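Local coordinates for protein 2-oxo-1,2-dihydroquinoline 8-monooxygenase, oxygenase component (Pseudomonas putida, PDB 1Z01) that probably hydroxylates 2-oxo-1,2-dihydroquinoline at carbon 8, acting as the oxygenase component that carries a Rieske [2Fe-2S] cluster and a mononuclear iron, at residues A[83-88]-A[132-137]; A[90-95]-A[437-442]; A[142-147]-A[189-194]. One frame throughout, in Å; residues are numbered along the deposited sequence.

Interaction 1 (A[83-88]-A[132-137]). With FES (Fe2/s2 (inorganic) cluster), chain H.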
loop_
_atom_site.group_PDB
_atom_site.type_symbol
_atom_site.label_atom_id
_atom_site.label_comp_id
_atom_site.label_asym_id
_atom_site.label_seq_id
_atom_site.Cartn_x
_atom_site.Cartn_y
_atom_site.Cartn_z
ATOM N N GLN A 83 18.084 16.144 -5.477
ATOM C CA GLN A 83 18.066 16.054 -4.026
ATOM C C GLN A 83 18.939 17.156 -3.461
ATOM O O GLN A 83 20.166 17.134 -3.604
ATOM C CB GLN A 83 18.607 14.703 -3.555
ATOM C CG GLN A 83 18.617 14.539 -2.032
ATOM C CD GLN A 83 19.424 13.343 -1.574
ATOM O OE1 GLN A 83 20.634 13.286 -1.784
ATOM N NE2 GLN A 83 18.762 12.381 -0.947
ATOM N N CYS A 84 18.301 18.128 -2.823
ATOM C CA CYS A 84 19.028 19.228 -2.221
ATOM C C CYS A 84 19.829 18.620 -1.083
ATOM O O CYS A 84 19.296 17.847 -0.284
ATOM C CB CYS A 84 18.058 20.270 -1.671
ATOM S SG CYS A 84 18.915 21.577 -0.796
ATOM N N LEU A 85 21.108 18.955 -1.004
ATOM C CA LEU A 85 21.943 18.405 0.050
ATOM C C LEU A 85 21.651 18.998 1.428
ATOM O O LEU A 85 22.158 18.500 2.424
ATOM C CB LEU A 85 23.431 18.560 -0.311
ATOM C CG LEU A 85 24.043 19.944 -0.535
ATOM C CD1 LEU A 85 24.318 20.611 0.815
ATOM C CD2 LEU A 85 25.345 19.807 -1.324
ATOM N N HIS A 86 20.831 20.046 1.500
ATOM C CA HIS A 86 20.509 20.635 2.803
ATOM C C HIS A 86 19.601 19.682 3.569
ATOM O O HIS A 86 20.030 19.022 4.525
ATOM C CB HIS A 86 19.782 21.978 2.665
ATOM C CG HIS A 86 19.431 22.609 3.981
ATOM N ND1 HIS A 86 18.271 23.327 4.180
ATOM C CD2 HIS A 86 20.109 22.662 5.154
ATOM C CE1 HIS A 86 18.247 23.798 5.414
ATOM N NE2 HIS A 86 19.351 23.409 6.028
ATOM N N ARG A 87 18.339 19.621 3.149
ATOM C CA ARG A 87 17.370 18.758 3.806
ATOM C C ARG A 87 16.606 17.805 2.882
ATOM O O ARG A 87 15.462 17.430 3.146
ATOM C CB ARG A 87 16.431 19.610 4.671
ATOM C CG ARG A 87 17.209 20.302 5.798
ATOM C CD ARG A 87 16.328 20.885 6.882
ATOM N NE ARG A 87 15.663 19.850 7.668
ATOM C CZ ARG A 87 14.985 20.085 8.788
ATOM N NH1 ARG A 87 14.409 19.081 9.430
ATOM N NH2 ARG A 87 14.891 21.314 9.278
ATOM N N GLY A 88 17.280 17.426 1.799
ATOM C CA GLY A 88 16.777 16.448 0.845
ATOM C C GLY A 88 15.497 16.555 0.039
ATOM O O GLY A 88 14.943 15.517 -0.340
ATOM N N GLY A 132 30.540 26.184 -1.189
ATOM C CA GLY A 132 31.754 25.814 -1.893
ATOM C C GLY A 132 32.494 24.595 -1.376
ATOM O O GLY A 132 33.449 24.145 -2.013
ATOM N N THR A 133 32.062 24.050 -0.241
ATOM C CA THR A 133 32.716 22.877 0.345
ATOM C C THR A 133 32.046 21.561 -0.053
ATOM O O THR A 133 32.475 20.489 0.364
ATOM C CB THR A 133 32.723 22.947 1.883
ATOM O OG1 THR A 133 31.415 22.656 2.381
ATOM C CG2 THR A 133 33.123 24.333 2.352
ATOM N N THR A 134 30.979 21.644 -0.840
ATOM C CA THR A 134 30.279 20.448 -1.286
ATOM C C THR A 134 29.369 20.796 -2.453
ATOM O O THR A 134 29.358 21.938 -2.920
ATOM C CB THR A 134 29.449 19.812 -0.134
ATOM O OG1 THR A 134 28.832 18.606 -0.594
ATOM C CG2 THR A 134 28.371 20.764 0.358
ATOM N N GLY A 135 28.620 19.802 -2.926
ATOM C CA GLY A 135 27.700 19.995 -4.035
ATOM C C GLY A 135 26.964 18.701 -4.355
ATOM O O GLY A 135 27.179 17.686 -3.697
ATOM N N VAL A 136 26.092 18.726 -5.360
ATOM C CA VAL A 136 25.346 17.527 -5.746
ATOM C C VAL A 136 25.974 16.870 -6.968
ATOM O O VAL A 136 26.668 17.510 -7.751
ATOM C CB VAL A 136 23.873 17.843 -6.078
ATOM C CG1 VAL A 136 23.129 18.329 -4.825
ATOM C CG2 VAL A 136 23.810 18.878 -7.183
ATOM N N THR A 137 25.710 15.584 -7.137
ATOM C CA THR A 137 26.255 14.833 -8.255
ATOM C C THR A 137 25.732 15.316 -9.608
ATOM O O THR A 137 24.566 15.689 -9.737
ATOM C CB THR A 137 25.908 13.347 -8.099
ATOM O OG1 THR A 137 26.346 12.907 -6.813
ATOM C CG2 THR A 137 26.572 12.509 -9.183
HETATM FE FE1 FES H . 16.865 23.494 2.544
HETATM FE FE2 FES H . 16.987 22.660 0.059
HETATM S S1 FES H . 17.727 24.577 0.803
HETATM S S2 FES H . 16.099 21.548 1.712
#
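L85 and T134 meet tip to tip, and this methyl contact is the tight part of an otherwise sparing interface. L85 CD2 sits 3.6 Å from T134 CG2 and equally far, 3.6 Å, from G135 CA, so one branch of the leucine touches two consecutive residues of 132-137. The leucine CG lies between its backbone N and carbonyl carbon (chi1 60°), which swings the fork across to the other segment. Deeper in, V136 CG1 packs against the carbonyl of Q83 (V136 CG1 to Q83 O, 3.4 Å). No hydrogen bond joins the segments; F112 of strand 110-113 touches both L85 and V136, closing the buried end. T134 and G135 are themselves only partly buried, and beyond them the chain opens to solvent at T133, whose hydroxyl hydrogen-bonds to L130 O and to S17 of the second subunit. On its far side from L85, segment 83-88 itself binds the cluster: C84 SG lies 2.4 Å from FE2 and H86 ND1 2.2 Å from FE1. The H86 backbone N donates to C84 SG (3.4 Å, 160°), a bond likely to tune the thiolate. With C105 and H108 completing the ligands, this is the Cys-X-His half of a Rieske [2Fe-2S] site.

Interaction 2 (A[90-95]-A[437-442])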
loop_
_atom_site.group_PDB
_atom_site.type_symbol
_atom_site.label_atom_id
_atom_site.label_comp_id
_atom_site.label_asym_id
_atom_site.label_seq_id
_atom_site.Cartn_x
_atom_site.Cartn_y
_atom_site.Cartn_z
ATOM N N ARG A 90 13.224 17.464 -3.367
ATOM C CA ARG A 90 13.527 17.375 -4.781
ATOM C C ARG A 90 13.499 18.786 -5.346
ATOM O O ARG A 90 12.534 19.532 -5.163
ATOM C CB ARG A 90 12.517 16.486 -5.506
ATOM C CG ARG A 90 12.736 15.013 -5.250
ATOM C CD ARG A 90 11.775 14.149 -6.029
ATOM N NE ARG A 90 10.402 14.360 -5.599
ATOM C CZ ARG A 90 9.438 13.455 -5.735
ATOM N NH1 ARG A 90 8.217 13.736 -5.324
ATOM N NH2 ARG A 90 9.695 12.268 -6.274
ATOM N N LEU A 91 14.579 19.152 -6.021
ATOM C CA LEU A 91 14.706 20.474 -6.618
ATOM C C LEU A 91 13.674 20.669 -7.727
ATOM O O LEU A 91 13.246 21.789 -7.997
ATOM C CB LEU A 91 16.124 20.650 -7.192
ATOM C CG LEU A 91 17.291 20.492 -6.206
ATOM C CD1 LEU A 91 18.607 20.397 -6.968
ATOM C CD2 LEU A 91 17.316 21.671 -5.242
ATOM N N SER A 92 13.267 19.570 -8.356
ATOM C CA SER A 92 12.318 19.620 -9.464
ATOM C C SER A 92 10.849 19.833 -9.112
ATOM O O SER A 92 10.044 20.113 -9.993
ATOM C CB SER A 92 12.423 18.342 -10.292
ATOM O OG SER A 92 12.022 17.216 -9.529
ATOM N N GLU A 93 10.475 19.707 -7.847
ATOM C CA GLU A 93 9.068 19.885 -7.516
ATOM C C GLU A 93 8.571 21.317 -7.715
ATOM O O GLU A 93 7.390 21.538 -7.981
ATOM C CB GLU A 93 8.791 19.391 -6.097
ATOM C CG GLU A 93 8.685 17.867 -6.021
ATOM C CD GLU A 93 8.414 17.368 -4.619
ATOM O OE1 GLU A 93 7.565 17.974 -3.933
ATOM O OE2 GLU A 93 9.037 16.366 -4.205
ATOM N N LYS A 94 9.471 22.288 -7.590
ATOM C CA LYS A 94 9.115 23.689 -7.803
ATOM C C LYS A 94 10.311 24.387 -8.445
ATOM O O LYS A 94 11.044 25.123 -7.781
ATOM C CB LYS A 94 8.761 24.367 -6.480
ATOM C CG LYS A 94 7.514 25.206 -6.582
ATOM C CD LYS A 94 7.637 26.484 -5.802
ATOM C CE LYS A 94 6.543 27.439 -6.212
ATOM N NZ LYS A 94 6.860 28.824 -5.791
ATOM N N PRO A 95 10.516 24.163 -9.755
ATOM C CA PRO A 95 11.621 24.746 -10.525
ATOM C C PRO A 95 11.919 26.187 -10.135
ATOM O O PRO A 95 11.068 27.066 -10.246
ATOM C CB PRO A 95 11.139 24.594 -11.957
ATOM C CG PRO A 95 10.435 23.272 -11.902
ATOM C CD PRO A 95 9.611 23.405 -10.640
ATOM N N TYR A 437 7.074 8.026 -12.997
ATOM C CA TYR A 437 8.444 8.317 -13.407
ATOM C C TYR A 437 8.768 9.812 -13.350
ATOM O O TYR A 437 9.681 10.224 -12.642
ATOM C CB TYR A 437 8.641 7.782 -14.826
ATOM C CG TYR A 437 9.971 8.110 -15.466
ATOM C CD1 TYR A 437 11.170 7.629 -14.934
ATOM C CD2 TYR A 437 10.029 8.887 -16.628
ATOM C CE1 TYR A 437 12.393 7.917 -15.547
ATOM C CE2 TYR A 437 11.238 9.171 -17.240
ATOM C CZ TYR A 437 12.410 8.685 -16.697
ATOM O OH TYR A 437 13.589 8.969 -17.323
ATOM N N LYS A 438 8.019 10.615 -14.101
ATOM C CA LYS A 438 8.224 12.061 -14.111
ATOM C C LYS A 438 7.626 12.695 -12.855
ATOM O O LYS A 438 6.472 12.450 -12.509
ATOM C CB LYS A 438 7.593 12.664 -15.373
ATOM C CG LYS A 438 8.233 12.152 -16.661
ATOM C CD LYS A 438 7.430 12.510 -17.904
ATOM C CE LYS A 438 7.573 13.975 -18.256
ATOM N NZ LYS A 438 6.827 14.296 -19.509
ATOM N N VAL A 439 8.426 13.496 -12.165
ATOM C CA VAL A 439 7.981 14.160 -10.948
ATOM C C VAL A 439 6.916 15.214 -11.231
ATOM O O VAL A 439 7.056 16.028 -12.142
ATOM C CB VAL A 439 9.170 14.818 -10.233
ATOM C CG1 VAL A 439 8.700 15.591 -9.004
ATOM C CG2 VAL A 439 10.173 13.750 -9.844
ATOM N N GLU A 440 5.846 15.184 -10.441
ATOM C CA GLU A 440 4.738 16.128 -10.574
ATOM C C GLU A 440 5.174 17.432 -9.916
ATOM O O GLU A 440 5.744 17.419 -8.826
ATOM C CB GLU A 440 3.512 15.576 -9.849
ATOM C CG GLU A 440 2.180 15.939 -10.470
ATOM C CD GLU A 440 1.004 15.370 -9.687
ATOM O OE1 GLU A 440 -0.057 15.130 -10.300
ATOM O OE2 GLU A 440 1.135 15.167 -8.461
ATOM N N GLN A 441 4.906 18.561 -10.556
ATOM C CA GLN A 441 5.325 19.826 -9.977
ATOM C C GLN A 441 4.262 20.594 -9.190
ATOM O O GLN A 441 3.106 20.174 -9.107
ATOM C CB GLN A 441 5.937 20.696 -11.070
ATOM C CG GLN A 441 7.288 20.163 -11.547
ATOM C CD GLN A 441 7.789 20.896 -12.763
ATOM O OE1 GLN A 441 8.973 20.861 -13.105
ATOM N NE2 GLN A 441 6.877 21.561 -13.440
ATOM N N ILE A 442 4.681 21.712 -8.595
ATOM C CA ILE A 442 3.819 22.573 -7.787
ATOM C C ILE A 442 3.517 21.926 -6.444
ATOM O O ILE A 442 4.256 22.117 -5.476
ATOM C CB ILE A 442 2.491 22.892 -8.510
ATOM C CG1 ILE A 442 2.788 23.594 -9.836
ATOM C CG2 ILE A 442 1.609 23.762 -7.626
ATOM C CD1 ILE A 442 1.560 23.935 -10.652
#
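E93 and Q441 bring the two backbones to within 4.5 Å, measured from E93 CA to Q441 CA, and one main-chain bond joins them: I442 N donates to E93 O at 2.8 Å. The donor lies almost on the line of the C=O bond, although the hydrogen bond is bent at the proton (N-H...O angle 139°). V439 carries the side-chain contact. Its CG1 stands over the centre of the R90 guanidinium, 3.9 Å above the plane, and also meets E93 CG at 3.8 Å, where the two side chains cross at about a right angle. S92 OG, bonded to D82, touches the same methyl. R90 is held flat beneath V439 by E93: NE (2.8 Å to E93 OE2) and NH1 (3.0 Å to E93 OE2) grip one oxygen side-on; NE meets the anti lone pair of E93 OE2, while NH1 reaches the same oxygen from above the carboxylate plane. Were R90 cut back to an alanine, the E93 carboxylate would probably lose this charge partner and V439 the flat surface against which it packs. V439 also pairs by backbone with G60 of strand 58-63. The arrangement lays the C-terminal tail across the Rieske domain, on the loop linking its two cluster-binding motifs, C84/H86 and C105/H108.

Interaction 3 (A[142-147]-A[189-194])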
loop_
_atom_site.group_PDB
_atom_site.type_symbol
_atom_site.label_atom_id
_atom_site.label_comp_id
_atom_site.label_asym_id
_atom_site.label_seq_id
_atom_site.Cartn_x
_atom_site.Cartn_y
_atom_site.Cartn_z
ATOM N N HIS A 142 23.842 13.306 -23.188
ATOM C CA HIS A 142 24.117 13.182 -24.607
ATOM C C HIS A 142 22.769 13.227 -25.316
ATOM O O HIS A 142 22.021 12.249 -25.297
ATOM C CB HIS A 142 24.805 11.853 -24.899
ATOM C CG HIS A 142 25.380 11.757 -26.277
ATOM N ND1 HIS A 142 24.700 12.179 -27.400
ATOM C CD2 HIS A 142 26.559 11.261 -26.717
ATOM C CE1 HIS A 142 25.436 11.946 -28.473
ATOM N NE2 HIS A 142 26.568 11.389 -28.086
ATOM N N GLU A 143 22.449 14.369 -25.914
ATOM C CA GLU A 143 21.185 14.515 -26.633
ATOM C C GLU A 143 21.463 14.320 -28.122
ATOM O O GLU A 143 22.449 14.841 -28.649
ATOM C CB GLU A 143 20.585 15.901 -26.392
ATOM C CG GLU A 143 19.202 16.072 -26.986
ATOM C CD GLU A 143 18.566 17.390 -26.600
ATOM O OE1 GLU A 143 17.339 17.522 -26.785
ATOM O OE2 GLU A 143 19.288 18.296 -26.117
ATOM N N VAL A 144 20.599 13.565 -28.797
ATOM C CA VAL A 144 20.793 13.280 -30.214
ATOM C C VAL A 144 19.517 12.783 -30.880
ATOM O O VAL A 144 18.833 11.884 -30.373
ATOM C CB VAL A 144 21.916 12.215 -30.413
ATOM C CG1 VAL A 144 21.595 10.963 -29.618
ATOM C CG2 VAL A 144 22.075 11.864 -31.892
ATOM N N ASN A 145 19.200 13.385 -32.022
ATOM C CA ASN A 145 18.023 13.025 -32.804
ATOM C C ASN A 145 16.726 12.823 -32.020
ATOM O O ASN A 145 16.022 11.828 -32.218
ATOM C CB ASN A 145 18.316 11.774 -33.638
ATOM C CG ASN A 145 19.406 12.008 -34.658
ATOM O OD1 ASN A 145 19.402 13.022 -35.353
ATOM N ND2 ASN A 145 20.345 11.076 -34.755
ATOM N N GLY A 146 16.415 13.766 -31.136
ATOM C CA GLY A 146 15.179 13.685 -30.375
ATOM C C GLY A 146 15.199 12.976 -29.039
ATOM O O GLY A 146 14.179 12.934 -28.349
ATOM N N MET A 147 16.344 12.420 -28.659
ATOM C CA MET A 147 16.438 11.722 -27.386
ATOM C C MET A 147 17.524 12.244 -26.470
ATOM O O MET A 147 18.655 12.497 -26.898
ATOM C CB MET A 147 16.648 10.230 -27.627
ATOM C CG MET A 147 15.425 9.563 -28.203
ATOM S SD MET A 147 15.634 7.806 -28.377
ATOM C CE MET A 147 15.442 7.310 -26.656
ATOM N N PRO A 189 19.129 1.424 -39.105
ATOM C CA PRO A 189 19.727 2.692 -38.692
ATOM C C PRO A 189 19.863 2.764 -37.177
ATOM O O PRO A 189 19.194 2.035 -36.440
ATOM C CB PRO A 189 18.741 3.722 -39.224
ATOM C CG PRO A 189 17.431 3.023 -39.065
ATOM C CD PRO A 189 17.746 1.626 -39.573
ATOM N N SER A 190 20.736 3.655 -36.723
ATOM C CA SER A 190 20.976 3.856 -35.306
ATOM C C SER A 190 20.458 5.231 -34.915
ATOM O O SER A 190 20.289 6.105 -35.759
ATOM C CB SER A 190 22.474 3.768 -35.023
ATOM O OG SER A 190 22.765 4.075 -33.670
ATOM N N VAL A 191 20.187 5.420 -33.634
ATOM C CA VAL A 191 19.716 6.712 -33.161
ATOM C C VAL A 191 20.863 7.702 -33.365
ATOM O O VAL A 191 20.654 8.919 -33.414
ATOM C CB VAL A 191 19.340 6.649 -31.662
ATOM C CG1 VAL A 191 18.814 8.008 -31.191
ATOM C CG2 VAL A 191 18.289 5.543 -31.443
ATOM N N LEU A 192 22.075 7.167 -33.503
ATOM C CA LEU A 192 23.264 7.989 -33.690
ATOM C C LEU A 192 23.496 8.454 -35.129
ATOM O O LEU A 192 24.281 9.370 -35.370
ATOM C CB LEU A 192 24.495 7.227 -33.199
ATOM C CG LEU A 192 24.621 7.026 -31.684
ATOM C CD1 LEU A 192 25.830 6.164 -31.377
ATOM C CD2 LEU A 192 24.758 8.383 -31.008
ATOM N N ASP A 193 22.811 7.826 -36.079
ATOM C CA ASP A 193 22.958 8.169 -37.495
ATOM C C ASP A 193 22.413 9.548 -37.856
ATOM O O ASP A 193 21.413 9.992 -37.299
ATOM C CB ASP A 193 22.245 7.125 -38.355
ATOM C CG ASP A 193 22.936 5.779 -38.339
ATOM O OD1 ASP A 193 22.280 4.782 -38.712
ATOM O OD2 ASP A 193 24.128 5.717 -37.972
ATOM N N ASP A 194 23.065 10.220 -38.800
ATOM C CA ASP A 194 22.610 11.535 -39.247
ATOM C C ASP A 194 21.262 11.358 -39.912
ATOM O O ASP A 194 21.043 10.379 -40.625
ATOM C CB ASP A 194 23.571 12.140 -40.274
ATOM C CG ASP A 194 24.892 12.556 -39.669
ATOM O OD1 ASP A 194 25.765 13.027 -40.433
ATOM O OD2 ASP A 194 25.056 12.417 -38.435
#
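With its CG anti to the carbonyl carbon (chi1 -64°), N145 extends its amide from a two-residue hairpin turn to the backbone of V191 and D193. The turn, type I' from V144 to M147, connects strands 138-144 and 147-152 of the antiparallel Rieske-domain sheet. Its closure is seen in paired backbone bonds between V144 and M147, with N145 and G146 both at positive phi; at G146 any CB would press on the carbonyl O of N145. The partner, S190 to D193, is a type I turn leading into strand 196-206 of the other large sheet, so the contact joins the Rieske domain to the catalytic domain.

Apolar groups fill the space beside the amide. V144 CG2 lies 3.6 Å from V191 O, the same carbonyl that N145 uses, while V144 CG1 meets L192 CD2 at 4.3 Å. V191 CG1 faces the hairpin as well, 4.3 Å from M147 SD. I331 of strand 325-335 touches both V191 and M147, carrying this apolar patch onto the catalytic-domain sheet. The receiving turn is braced from within: S190 N donates to D193 OD1 at 2.8 Å, approaching from above the carboxylate plane, so the D193 side chain ties the start of the turn to its end, and D193 OD2 forms a salt bridge with R172.

The ND2 of N145 serves two carbonyls of this turn. Its bond to D193 O is weak and bent (3.0 Å from ND2), whereas V191 O lies in the amide plane of N145, 2.6 Å from ND2 with an N-H...O angle of 164°, the donor tilted 29° from the carbonyl plane.

Interactions 1 and 2 belong to one neighbourhood: their centres are 17 Å apart, and they touch where C84 CB packs on L91 CD2 at 3.9 Å. Their segments alternate along the chain, 83-88 and 90-95 being almost continuous. Interaction 1 supplies cluster ligands; in interaction 2 the R90 side chain comes within about 9 Å of the cluster without binding it. Both reach the second subunit, consistent with Rieske oxygenases, in which electrons pass across the subunit interface to a mononuclear iron. Interaction 3 lies apart, its centre 32 Å from that of interaction 1 and 27 Å from that of interaction 2, at a join between domains within one chain.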